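Side-chain contacts in terminal oxygenase component of carbazole 1,9a-dioxygenase (PDB 3GKQ), which probably dihydroxylates carbazole at its angular position, passing electrons from a Rieske [2Fe-2S] cluster to a non-haem iron that activates dioxygen: residues G293-L298 / L336-M341; N173-V178 / R349-E354; I194-N199 / Q251-S256; F240-T243 / A249-G252; D160-G165 / R312-E317. One frame throughout, in Å; residues are numbered along the deposited sequence.

Contact 1. Residues G293-L298 / L336-M341; sequences GHHLYL and LARRSM. With FE2 (Fe (II) ion), chain I.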
# COMPACT_ATOMS: atom_id res chain seq x y z
N GLY A 293 -5.07 -1.78 12.84
CA GLY A 293 -5.77 -2.72 11.99
C GLY A 293 -5.64 -4.19 12.32
O GLY A 293 -6.15 -5.03 11.57
N HIS A 294 -4.98 -4.52 13.42
CA HIS A 294 -4.80 -5.93 13.79
C HIS A 294 -4.90 -6.16 15.29
O HIS A 294 -4.63 -5.26 16.10
CB HIS A 294 -3.43 -6.45 13.35
CG HIS A 294 -3.06 -6.10 11.94
ND1 HIS A 294 -2.72 -4.82 11.55
CD2 HIS A 294 -2.98 -6.86 10.83
CE1 HIS A 294 -2.45 -4.81 10.26
NE2 HIS A 294 -2.60 -6.04 9.80
N HIS A 295 -5.31 -7.37 15.65
CA HIS A 295 -5.35 -7.74 17.06
C HIS A 295 -4.93 -9.18 17.21
O HIS A 295 -4.99 -9.98 16.27
CB HIS A 295 -6.74 -7.50 17.69
CG HIS A 295 -7.83 -8.39 17.18
ND1 HIS A 295 -8.55 -8.11 16.04
CD2 HIS A 295 -8.38 -9.52 17.70
CE1 HIS A 295 -9.51 -9.01 15.88
NE2 HIS A 295 -9.42 -9.88 16.88
N LEU A 296 -4.46 -9.51 18.41
CA LEU A 296 -4.03 -10.86 18.72
C LEU A 296 -5.24 -11.54 19.35
O LEU A 296 -5.70 -11.15 20.43
CB LEU A 296 -2.86 -10.81 19.71
CG LEU A 296 -2.08 -12.07 20.09
CD1 LEU A 296 -2.94 -12.97 20.94
CD2 LEU A 296 -1.60 -12.78 18.83
N TYR A 297 -5.79 -12.53 18.65
CA TYR A 297 -6.94 -13.27 19.15
C TYR A 297 -6.42 -14.45 19.96
O TYR A 297 -5.88 -15.41 19.40
CB TYR A 297 -7.79 -13.73 17.96
CG TYR A 297 -8.95 -14.65 18.30
CD1 TYR A 297 -9.74 -14.42 19.43
CD2 TYR A 297 -9.28 -15.72 17.47
CE1 TYR A 297 -10.83 -15.23 19.72
CE2 TYR A 297 -10.38 -16.54 17.75
CZ TYR A 297 -11.15 -16.28 18.88
OH TYR A 297 -12.25 -17.07 19.15
N LEU A 298 -6.55 -14.35 21.28
CA LEU A 298 -6.07 -15.37 22.21
C LEU A 298 -7.26 -16.20 22.71
O LEU A 298 -8.20 -15.65 23.29
CB LEU A 298 -5.40 -14.69 23.41
CG LEU A 298 -4.14 -15.24 24.08
CD1 LEU A 298 -4.25 -14.98 25.57
CD2 LEU A 298 -3.96 -16.72 23.82
N LEU A 336 -14.39 -14.09 9.84
CA LEU A 336 -14.99 -13.42 8.69
C LEU A 336 -15.82 -12.25 9.19
O LEU A 336 -15.79 -11.16 8.62
CB LEU A 336 -15.92 -14.38 7.91
CG LEU A 336 -16.34 -14.06 6.46
CD1 LEU A 336 -17.67 -14.73 6.15
CD2 LEU A 336 -16.46 -12.56 6.23
N ALA A 337 -16.58 -12.50 10.25
CA ALA A 337 -17.42 -11.46 10.82
C ALA A 337 -16.61 -10.22 11.20
O ALA A 337 -17.00 -9.10 10.89
CB ALA A 337 -18.16 -12.01 12.05
N ARG A 338 -15.48 -10.43 11.86
CA ARG A 338 -14.63 -9.31 12.27
C ARG A 338 -14.05 -8.57 11.06
O ARG A 338 -14.01 -7.35 11.04
CB ARG A 338 -13.49 -9.81 13.16
CG ARG A 338 -13.97 -10.49 14.42
CD ARG A 338 -12.81 -10.94 15.29
NE ARG A 338 -13.26 -11.91 16.28
CZ ARG A 338 -12.44 -12.67 17.00
NH1 ARG A 338 -11.13 -12.57 16.85
NH2 ARG A 338 -12.96 -13.56 17.84
N ARG A 339 -13.60 -9.32 10.06
CA ARG A 339 -13.04 -8.71 8.87
C ARG A 339 -14.07 -7.97 8.03
O ARG A 339 -13.77 -6.93 7.45
CB ARG A 339 -12.34 -9.77 8.01
CG ARG A 339 -11.23 -10.49 8.76
CD ARG A 339 -10.47 -11.45 7.86
NE ARG A 339 -9.74 -10.74 6.81
CZ ARG A 339 -8.72 -11.25 6.14
NH1 ARG A 339 -8.29 -12.48 6.41
NH2 ARG A 339 -8.11 -10.53 5.21
N SER A 340 -15.30 -8.49 7.98
CA SER A 340 -16.33 -7.84 7.19
C SER A 340 -16.86 -6.58 7.85
O SER A 340 -17.27 -5.65 7.16
CB SER A 340 -17.48 -8.81 6.89
OG SER A 340 -18.21 -8.35 5.76
N MET A 341 -16.87 -6.55 9.18
CA MET A 341 -17.32 -5.35 9.89
C MET A 341 -16.24 -4.28 9.88
O MET A 341 -16.54 -3.09 9.87
CB MET A 341 -17.65 -5.65 11.36
CG MET A 341 -18.96 -6.36 11.62
SD MET A 341 -19.43 -6.20 13.34
CE MET A 341 -18.20 -7.24 14.12
FE FE2 I . -2.50 -7.02 7.72

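Contact 2. Residues N173-V178 / R349-E354; sequences NWRMGV and RGWREE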
# COMPACT_ATOMS: atom_id res chain seq x y z
N ASN A 173 -9.48 -4.44 13.69
CA ASN A 173 -9.28 -3.69 14.92
C ASN A 173 -9.76 -4.58 16.07
O ASN A 173 -10.70 -5.37 15.90
CB ASN A 173 -10.10 -2.40 14.89
CG ASN A 173 -9.94 -1.58 16.15
OD1 ASN A 173 -10.77 -1.65 17.05
ND2 ASN A 173 -8.85 -0.82 16.23
N TRP A 174 -9.14 -4.44 17.23
CA TRP A 174 -9.49 -5.25 18.39
C TRP A 174 -10.96 -5.16 18.78
O TRP A 174 -11.54 -6.13 19.26
CB TRP A 174 -8.62 -4.86 19.59
CG TRP A 174 -8.97 -3.53 20.19
CD1 TRP A 174 -8.59 -2.30 19.73
CD2 TRP A 174 -9.79 -3.30 21.34
NE1 TRP A 174 -9.12 -1.32 20.53
CE2 TRP A 174 -9.87 -1.90 21.52
CE3 TRP A 174 -10.47 -4.14 22.23
CZ2 TRP A 174 -10.60 -1.32 22.56
CZ3 TRP A 174 -11.21 -3.56 23.27
CH2 TRP A 174 -11.26 -2.16 23.42
N ARG A 175 -11.58 -4.00 18.58
CA ARG A 175 -12.98 -3.83 18.94
C ARG A 175 -13.91 -4.74 18.13
O ARG A 175 -14.96 -5.14 18.62
CB ARG A 175 -13.39 -2.36 18.79
CG ARG A 175 -12.68 -1.45 19.80
CD ARG A 175 -12.90 0.03 19.50
NE ARG A 175 -12.38 0.40 18.18
CZ ARG A 175 -12.52 1.61 17.63
NH1 ARG A 175 -13.16 2.57 18.28
NH2 ARG A 175 -12.03 1.84 16.42
N MET A 176 -13.53 -5.06 16.90
CA MET A 176 -14.35 -5.95 16.09
C MET A 176 -14.39 -7.32 16.76
O MET A 176 -15.39 -8.04 16.68
CB MET A 176 -13.79 -6.08 14.67
CG MET A 176 -13.80 -4.78 13.87
SD MET A 176 -15.44 -4.00 13.75
CE MET A 176 -15.35 -2.79 15.10
N GLY A 177 -13.29 -7.66 17.42
CA GLY A 177 -13.20 -8.93 18.12
C GLY A 177 -14.11 -8.95 19.34
O GLY A 177 -14.86 -9.90 19.54
N VAL A 178 -14.05 -7.89 20.14
CA VAL A 178 -14.89 -7.80 21.33
C VAL A 178 -16.36 -7.69 20.96
O VAL A 178 -17.21 -8.34 21.56
CB VAL A 178 -14.50 -6.58 22.21
CG1 VAL A 178 -15.15 -6.71 23.59
CG2 VAL A 178 -13.00 -6.50 22.35
N ARG A 349 -17.42 5.80 10.85
CA ARG A 349 -18.77 5.97 10.31
C ARG A 349 -19.74 4.92 10.85
O ARG A 349 -20.92 5.20 11.09
CB ARG A 349 -18.75 5.90 8.78
CG ARG A 349 -17.86 6.95 8.12
CD ARG A 349 -18.05 6.96 6.60
NE ARG A 349 -19.43 7.27 6.24
CZ ARG A 349 -19.88 7.35 4.99
NH1 ARG A 349 -19.06 7.13 3.96
NH2 ARG A 349 -21.16 7.63 4.76
N GLY A 350 -19.23 3.71 11.05
CA GLY A 350 -20.07 2.63 11.54
C GLY A 350 -20.79 2.89 12.85
O GLY A 350 -21.96 2.52 13.00
N TRP A 351 -20.11 3.53 13.80
CA TRP A 351 -20.73 3.80 15.09
C TRP A 351 -21.98 4.66 14.97
O TRP A 351 -22.88 4.59 15.82
CB TRP A 351 -19.72 4.49 16.03
CG TRP A 351 -18.41 3.78 16.10
CD1 TRP A 351 -17.23 4.20 15.57
CD2 TRP A 351 -18.17 2.49 16.67
NE1 TRP A 351 -16.25 3.25 15.78
CE2 TRP A 351 -16.80 2.19 16.45
CE3 TRP A 351 -18.97 1.56 17.35
CZ2 TRP A 351 -16.22 0.99 16.88
CZ3 TRP A 351 -18.38 0.36 17.78
CH2 TRP A 351 -17.03 0.10 17.55
N ARG A 352 -22.05 5.47 13.92
CA ARG A 352 -23.20 6.34 13.71
C ARG A 352 -24.24 5.75 12.76
O ARG A 352 -25.44 5.98 12.92
CB ARG A 352 -22.76 7.68 13.12
CG ARG A 352 -21.33 8.09 13.47
CD ARG A 352 -21.18 8.49 14.92
NE ARG A 352 -19.79 8.81 15.24
CZ ARG A 352 -19.39 9.42 16.35
NH1 ARG A 352 -20.29 9.78 17.26
NH2 ARG A 352 -18.11 9.66 16.55
N GLU A 353 -23.78 4.98 11.78
CA GLU A 353 -24.69 4.42 10.77
C GLU A 353 -25.27 3.04 11.05
O GLU A 353 -26.23 2.64 10.39
CB GLU A 353 -23.99 4.39 9.41
CG GLU A 353 -23.64 5.76 8.87
CD GLU A 353 -22.95 5.67 7.52
OE1 GLU A 353 -23.51 5.02 6.61
OE2 GLU A 353 -21.86 6.25 7.37
N GLU A 354 -24.70 2.31 12.00
CA GLU A 354 -25.20 0.98 12.33
C GLU A 354 -26.67 1.08 12.74
O GLU A 354 -27.10 2.12 13.25
CB GLU A 354 -24.40 0.38 13.49
CG GLU A 354 -24.63 1.10 14.83
CD GLU A 354 -23.65 0.69 15.93
OE1 GLU A 354 -22.77 -0.16 15.69
OE2 GLU A 354 -23.77 1.23 17.04
O HOH W 1 -13.53 3.63 14.66

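Contact 3. Residues I194-N199 / Q251-S256; sequences ILLDGN and QGHMGS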
# COMPACT_ATOMS: atom_id res chain seq x y z
N ILE A 194 -18.82 -27.81 12.76
CA ILE A 194 -18.63 -29.24 12.98
C ILE A 194 -18.75 -29.58 14.46
O ILE A 194 -18.94 -30.74 14.83
CB ILE A 194 -17.25 -29.71 12.48
CG1 ILE A 194 -16.14 -28.88 13.14
CG2 ILE A 194 -17.17 -29.61 10.96
CD1 ILE A 194 -14.74 -29.36 12.82
N LEU A 195 -18.64 -28.57 15.31
CA LEU A 195 -18.74 -28.78 16.75
C LEU A 195 -20.14 -29.21 17.18
O LEU A 195 -20.29 -29.92 18.18
CB LEU A 195 -18.37 -27.51 17.51
CG LEU A 195 -18.65 -27.55 19.02
CD1 LEU A 195 -17.70 -28.55 19.69
CD2 LEU A 195 -18.47 -26.16 19.63
N LEU A 196 -21.15 -28.77 16.44
CA LEU A 196 -22.54 -29.08 16.76
C LEU A 196 -22.83 -30.58 16.81
O LEU A 196 -23.19 -31.11 17.86
CB LEU A 196 -23.46 -28.38 15.76
CG LEU A 196 -23.19 -26.88 15.62
CD1 LEU A 196 -24.25 -26.24 14.73
CD2 LEU A 196 -23.18 -26.21 17.00
N ASP A 197 -22.67 -31.27 15.68
CA ASP A 197 -22.90 -32.71 15.66
C ASP A 197 -21.75 -33.36 16.41
O ASP A 197 -21.94 -34.34 17.14
CB ASP A 197 -22.93 -33.24 14.22
CG ASP A 197 -24.22 -32.92 13.50
OD1 ASP A 197 -25.16 -32.39 14.14
OD2 ASP A 197 -24.31 -33.20 12.29
N GLY A 198 -20.55 -32.80 16.24
CA GLY A 198 -19.36 -33.32 16.89
C GLY A 198 -19.41 -33.43 18.40
O GLY A 198 -18.66 -34.21 18.98
N ASN A 199 -20.28 -32.66 19.05
CA ASN A 199 -20.36 -32.74 20.50
C ASN A 199 -21.79 -32.61 21.02
O ASN A 199 -22.00 -32.20 22.17
CB ASN A 199 -19.45 -31.67 21.13
CG ASN A 199 -19.26 -31.87 22.63
OD1 ASN A 199 -19.05 -32.99 23.09
ND2 ASN A 199 -19.32 -30.78 23.39
N GLN A 251 -33.83 -24.07 10.25
CA GLN A 251 -33.91 -24.65 11.58
C GLN A 251 -32.55 -24.58 12.28
O GLN A 251 -31.51 -24.60 11.63
CB GLN A 251 -34.31 -26.13 11.50
CG GLN A 251 -35.61 -26.41 10.77
CD GLN A 251 -35.83 -27.89 10.55
OE1 GLN A 251 -35.02 -28.56 9.91
NE2 GLN A 251 -36.93 -28.42 11.09
N GLY A 252 -32.58 -24.52 13.61
CA GLY A 252 -31.36 -24.49 14.38
C GLY A 252 -30.80 -25.89 14.56
O GLY A 252 -31.02 -26.78 13.73
N HIS A 253 -30.08 -26.10 15.66
CA HIS A 253 -29.48 -27.40 15.95
C HIS A 253 -29.68 -27.83 17.40
O HIS A 253 -28.91 -27.46 18.28
CB HIS A 253 -27.98 -27.34 15.61
CG HIS A 253 -27.26 -28.65 15.80
ND1 HIS A 253 -26.99 -29.18 17.04
CD2 HIS A 253 -26.75 -29.51 14.89
CE1 HIS A 253 -26.34 -30.32 16.89
NE2 HIS A 253 -26.18 -30.54 15.60
N MET A 254 -30.74 -28.60 17.64
CA MET A 254 -31.01 -29.08 18.99
C MET A 254 -29.93 -30.07 19.41
O MET A 254 -29.27 -30.68 18.56
CB MET A 254 -32.38 -29.77 19.06
CG MET A 254 -33.56 -28.85 18.83
SD MET A 254 -35.13 -29.71 19.03
CE MET A 254 -36.22 -28.38 19.41
N GLY A 255 -29.75 -30.21 20.71
CA GLY A 255 -28.76 -31.13 21.23
C GLY A 255 -29.02 -31.33 22.71
O GLY A 255 -29.94 -30.72 23.25
N SER A 256 -28.22 -32.17 23.37
CA SER A 256 -28.42 -32.39 24.79
C SER A 256 -27.40 -31.68 25.67
O SER A 256 -27.63 -31.47 26.86
CB SER A 256 -28.44 -33.89 25.10
OG SER A 256 -29.61 -34.49 24.58

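Contact 4. Residues F240-T243 / A249-G252; sequences FEAT and AIQG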
# COMPACT_ATOMS: atom_id res chain seq x y z
N PHE A 240 -35.12 -21.93 17.55
CA PHE A 240 -34.60 -23.16 16.96
C PHE A 240 -35.13 -23.42 15.55
O PHE A 240 -34.73 -24.37 14.89
CB PHE A 240 -34.90 -24.36 17.87
CG PHE A 240 -33.87 -24.56 18.95
CD1 PHE A 240 -32.62 -25.06 18.64
CD2 PHE A 240 -34.15 -24.22 20.26
CE1 PHE A 240 -31.64 -25.22 19.63
CE2 PHE A 240 -33.19 -24.37 21.26
CZ PHE A 240 -31.93 -24.87 20.94
N GLU A 241 -36.05 -22.57 15.11
CA GLU A 241 -36.60 -22.67 13.77
C GLU A 241 -37.19 -21.31 13.44
O GLU A 241 -37.76 -20.63 14.30
CB GLU A 241 -37.67 -23.77 13.70
CG GLU A 241 -39.01 -23.44 14.32
CD GLU A 241 -39.92 -22.68 13.37
OE1 GLU A 241 -40.12 -23.16 12.23
OE2 GLU A 241 -40.43 -21.61 13.77
N ALA A 242 -37.05 -20.89 12.19
CA ALA A 242 -37.57 -19.59 11.78
C ALA A 242 -38.14 -19.62 10.37
O ALA A 242 -37.71 -20.39 9.53
CB ALA A 242 -36.46 -18.53 11.88
N THR A 243 -39.11 -18.74 10.14
CA THR A 243 -39.77 -18.65 8.85
C THR A 243 -39.45 -17.35 8.12
O THR A 243 -38.94 -16.39 8.71
CB THR A 243 -41.29 -18.69 9.02
OG1 THR A 243 -41.70 -17.61 9.86
CG2 THR A 243 -41.73 -20.02 9.64
N ALA A 249 -38.34 -21.85 6.55
CA ALA A 249 -37.09 -21.41 5.95
C ALA A 249 -35.85 -22.10 6.49
O ALA A 249 -35.07 -22.67 5.73
CB ALA A 249 -36.96 -19.90 6.09
N ILE A 250 -35.67 -22.06 7.81
CA ILE A 250 -34.48 -22.65 8.39
C ILE A 250 -34.69 -23.16 9.82
O ILE A 250 -35.62 -22.73 10.51
CB ILE A 250 -33.32 -21.62 8.36
CG1 ILE A 250 -32.00 -22.28 8.75
CG2 ILE A 250 -33.64 -20.47 9.30
CD1 ILE A 250 -30.78 -21.39 8.50
N GLN A 251 -33.83 -24.07 10.25
CA GLN A 251 -33.91 -24.65 11.58
C GLN A 251 -32.55 -24.58 12.28
O GLN A 251 -31.51 -24.60 11.63
CB GLN A 251 -34.31 -26.13 11.50
CG GLN A 251 -35.61 -26.41 10.77
CD GLN A 251 -35.83 -27.89 10.55
OE1 GLN A 251 -35.02 -28.56 9.91
NE2 GLN A 251 -36.93 -28.42 11.09
N GLY A 252 -32.58 -24.52 13.61
CA GLY A 252 -31.36 -24.49 14.38
C GLY A 252 -30.80 -25.89 14.56
O GLY A 252 -31.02 -26.78 13.73

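Contact 5. Residues D160-G165 / R312-E317; sequences DLAVHG and RSFEAE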
# COMPACT_ATOMS: atom_id res chain seq x y z
N ASP A 160 -7.21 -24.17 41.05
CA ASP A 160 -7.51 -25.46 40.45
C ASP A 160 -7.91 -25.43 38.98
O ASP A 160 -8.34 -26.45 38.42
CB ASP A 160 -8.61 -26.15 41.25
CG ASP A 160 -9.93 -25.41 41.19
OD1 ASP A 160 -9.91 -24.16 41.21
OD2 ASP A 160 -10.98 -26.07 41.13
N LEU A 161 -7.76 -24.27 38.33
CA LEU A 161 -8.14 -24.15 36.93
C LEU A 161 -6.96 -24.43 35.99
O LEU A 161 -6.00 -23.66 35.94
CB LEU A 161 -8.68 -22.74 36.67
CG LEU A 161 -9.75 -22.47 35.60
CD1 LEU A 161 -9.22 -21.44 34.62
CD2 LEU A 161 -10.16 -23.74 34.88
N ALA A 162 -7.04 -25.54 35.27
CA ALA A 162 -5.99 -25.90 34.32
C ALA A 162 -6.33 -25.13 33.05
O ALA A 162 -7.46 -25.17 32.58
CB ALA A 162 -6.01 -27.40 34.05
N VAL A 163 -5.34 -24.44 32.48
CA VAL A 163 -5.56 -23.64 31.29
C VAL A 163 -4.59 -23.90 30.14
O VAL A 163 -3.39 -24.08 30.36
CB VAL A 163 -5.49 -22.13 31.64
CG1 VAL A 163 -5.69 -21.28 30.39
CG2 VAL A 163 -6.56 -21.80 32.67
N HIS A 164 -5.13 -23.92 28.93
CA HIS A 164 -4.36 -24.12 27.71
C HIS A 164 -4.99 -23.23 26.64
O HIS A 164 -6.17 -22.89 26.74
CB HIS A 164 -4.42 -25.58 27.25
CG HIS A 164 -3.81 -26.54 28.23
ND1 HIS A 164 -2.47 -26.52 28.54
CD2 HIS A 164 -4.36 -27.52 28.98
CE1 HIS A 164 -2.22 -27.45 29.45
NE2 HIS A 164 -3.35 -28.06 29.73
N GLY A 165 -4.21 -22.84 25.64
CA GLY A 165 -4.76 -21.99 24.61
C GLY A 165 -3.88 -21.80 23.40
O GLY A 165 -2.82 -22.42 23.28
N ARG A 312 -3.10 -33.75 33.10
CA ARG A 312 -2.42 -34.26 31.91
C ARG A 312 -3.46 -34.78 30.93
O ARG A 312 -3.23 -34.82 29.72
CB ARG A 312 -1.45 -35.39 32.27
CG ARG A 312 -0.20 -34.94 33.01
CD ARG A 312 0.91 -35.99 32.91
NE ARG A 312 0.50 -37.27 33.48
CZ ARG A 312 0.30 -37.48 34.78
NH1 ARG A 312 0.47 -36.49 35.65
NH2 ARG A 312 -0.08 -38.67 35.22
N SER A 313 -4.61 -35.19 31.47
CA SER A 313 -5.70 -35.70 30.65
C SER A 313 -6.32 -34.56 29.85
O SER A 313 -6.57 -34.70 28.65
CB SER A 313 -6.76 -36.35 31.54
OG SER A 313 -7.82 -36.88 30.77
N PHE A 314 -6.59 -33.44 30.51
CA PHE A 314 -7.17 -32.29 29.84
C PHE A 314 -6.21 -31.77 28.78
O PHE A 314 -6.61 -31.50 27.64
CB PHE A 314 -7.48 -31.18 30.85
CG PHE A 314 -7.89 -29.88 30.22
CD1 PHE A 314 -8.88 -29.85 29.24
CD2 PHE A 314 -7.29 -28.68 30.61
CE1 PHE A 314 -9.26 -28.64 28.65
CE2 PHE A 314 -7.67 -27.47 30.03
CZ PHE A 314 -8.66 -27.45 29.05
N GLU A 315 -4.95 -31.63 29.15
CA GLU A 315 -3.92 -31.15 28.24
C GLU A 315 -3.96 -31.98 26.95
O GLU A 315 -3.87 -31.43 25.85
CB GLU A 315 -2.55 -31.26 28.91
CG GLU A 315 -1.40 -30.59 28.19
CD GLU A 315 -1.04 -31.26 26.88
OE1 GLU A 315 -1.06 -32.51 26.82
OE2 GLU A 315 -0.72 -30.54 25.91
N ALA A 316 -4.10 -33.29 27.10
CA ALA A 316 -4.15 -34.19 25.95
C ALA A 316 -5.43 -33.99 25.14
O ALA A 316 -5.39 -33.97 23.91
CB ALA A 316 -4.05 -35.64 26.41
N GLU A 317 -6.55 -33.85 25.83
CA GLU A 317 -7.83 -33.65 25.17
C GLU A 317 -7.85 -32.31 24.43
O GLU A 317 -8.42 -32.19 23.35
CB GLU A 317 -8.96 -33.70 26.20
CG GLU A 317 -10.35 -33.56 25.60
CD GLU A 317 -11.45 -33.78 26.62
OE1 GLU A 317 -11.45 -33.08 27.66
OE2 GLU A 317 -12.33 -34.64 26.37

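Contact 1. Residues G293-L298 / L336-M341
Arg338, with CG anti to the carbonyl carbon and the chain extended from CG to NE, reaches out from its helix to Tyr297, whose CG lies anti to the backbone N (chi1 174°) and holds the ring in the path of the guanidinium. The two groups make a cation-pi contact, Arg338 CZ standing 4.0 Å from the centroid of the Tyr297 ring. Their planes are 89° apart, so the guanidinium stands upright over the ring face: NH1 of Arg338 is 3.3 Å from Tyr297 CG, while NH2 comes down near CE1 and CZ. NH1 also gives a weak, bent hydrogen bond to His295 NE2 (3.2 Å), arriving at the imidazole edge; ND1 of that ring is bonded to Ala172 O. The contact joins strand 294-304 of the Bet v 1-like catalytic domain to helix 332-346, which carries Asp334, a ligand with His186 and His190 of one iron. A different iron is bound by NE2 of the adjacent His294 at 2.3 Å. Replacing Tyr297 by leucine would probably deprive the guanidinium of its pi face and Glu285 of the hydroxyl it bonds, leaving the end of Arg338 freer to turn.

Contact 2. Residues N173-V178 / R349-E354
Arg175 and Trp351 meet between two helices of the catalytic domain, 174-181 and the short 349-353, and the first of these opens with an Asn N-cap that also steers the arginine. Contact between the flat groups is direct: CZ2 of Trp351 lies over one face of the Arg175 guanidinium, 3.7 Å from NH1, with the planes inclined by 47°. Apolar packing is thinner, Met176 CE touching Trp351 CH2 at 4.1 Å. It is the bends at chi2 and chi3 that bring this methyl round to the indole, and the same side chain also rests on Met341 and Tyr345 of helix 332-346.

Hydrogen bonding fixes the arginine on several sides. Asn173 OD1 accepts from Arg175 N at 2.9 Å, the capping bond, and from Arg175 NE at 2.8 Å; the two donors come from opposite faces of the amide plane, and the NE bond is nearly straight (167°). The bend at chi3 (-61°) folds the chain back for this grip, while NH1 bonds the carbonyls of Tyr21 and Ile22. A lysine in place of Arg175 would probably leave Asn173 OD1 with its backbone donor but without the NE bond, and would take away the flat surface against the indole. Across the contact the polar link is a single water, which accepts from Arg175 NH2 at 2.9 Å and, in the indole plane, from Trp351 NE1 at 3.0 Å.

Contact 3. Residues I194-N199 / Q251-S256
His253 has CG anti to its backbone N (chi1 -177°), which swings the imidazole out of the loop and onto the short helix, where it meets Leu196 and Asp197. Leu196 lies over the ring: its CB sits above the centre of one face, 3.5 Å from the centroid, as a CH-pi contact. With CG anti to the carbonyl carbon (chi1 -52°), Leu196 sends CD1 along the ring to the root of the histidine, 4.0 Å from His253 CB, so the two side chains run past each other in opposite directions. Helix 194-198 follows the iron ligand His190 in the catalytic domain, and the loop leads from strand 247-251 towards strand 262-266. Asp197 supplies the polar half. Its OD1 accepts from His253 NE2 at 2.6 Å, in the ring plane and almost head-on, with an N-H...O angle of 162°; the carboxylate itself is turned well out of the imidazole plane. Leu196 O stands 3.4 Å from His253 CE1, out of the ring plane on the same side as Leu196 CB. ND1 makes a weak hydrogen bond to Ile201 O, so both ring nitrogens face acceptors, which would probably favour a doubly protonated, positively charged imidazole beside the carboxylate.

Contact 4. Residues F240-T243 / A249-G252
Ala242 and Ile250 form the hydrogen-bonded pair of this two-stranded contact, and each satisfies the other's backbone. Ala242 N gives a nearly straight bond to Ile250 O at 2.9 Å (170°). In return Ile250 N reaches Ala242 O at 3.1 Å, meeting the oxygen almost end-on. Ala242 O has a second suitor in Ala249 N, 3.4 Å away, but that bond is weak and bent at 136°. Beside them Glu241 and Gln251 are a non-hydrogen-bonded pair with their CA atoms 4.0 Å apart; Glu241 CA approaches Ile250 O at 3.4 Å in a CA-H...O contact, so this oxygen is met by both an amide and a CH.

Further along, Gly252 N donates to Phe240 O. The donor stands well above the carbonyl plane, and the modelled separation is so short that its exact length is doubtful.

Side chains add little. Ala242 and Ile250 point to one face of the sheet, where Ala242 CB and Ile250 CG2 meet at 4.3 Å, and Glu241 and Gln251 point to the other. Ala249 and Ile250 also pack against Tyr86 of a neighbouring subunit. The strands run antiparallel at 172° as the two arms of the hairpin 236-244/247-251, and the placing of both Ala249 and Ile250 opposite the single residue Ala242 is that of a classic beta bulge.

Contact 5. Residues D160-G165 / R312-E317
Phe314 CE2 comes up to the rim of the His164 imidazole at CD2, 3.5 Å away, while Glu315 approaches the same ring obliquely. The two rings are inclined by 44° with centroids 5.3 Å apart, an oblique pairing. Phe314 is also touched from the strand by Ala162: the carbonyl oxygen of Ala162 comes to 3.4 Å from Phe314 CE2, and Ala162 CB to 3.9 Å from Phe314 CD2. On the helix, Glu315 uses its aliphatic part, CB lying 3.4 Å from His164 NE2 and CG close to CE1; its carboxylate plane is nearly perpendicular to the imidazole. A first torsion of 171° turns the Phe314 ring away from the backbone N and across to the strand, where it packs further on Leu301 and Arg303 of strand 294-304. No hydrogen bond spans the two segments. The axes of strand segment 161-165 and helix segment 312-317 come within 9.1 Å and cross at -23°, and the histidine ring also meets Phe318 on the next turn. This is helix 308-328 laid along strand 161-170, an edge strand, within this chain, of the antiparallel sheet in the Bet v 1-like catalytic domain.

Overall arrangement
Contacts 1 and 2 are buried and touch each other, Arg338 packing on helix 174-181; both rely on an arginine against an aromatic ring, with a cation-pi contact in contact 1 and a water bridge in contact 2. Contact 5 uses the same sheet as contact 1, since strands 161-170 and 294-304 are neighbours, but is only partly buried and has no hydrogen bond across it. Contacts 3 and 4 lie farther out, share Gln251 and Gly252, and touch through Phe240: the partly buried contact 3, with its His-carboxylate bond, passes into a surface hairpin held by backbone bonds. Contacts 1, 2 and 4 also reach a neighbouring subunit.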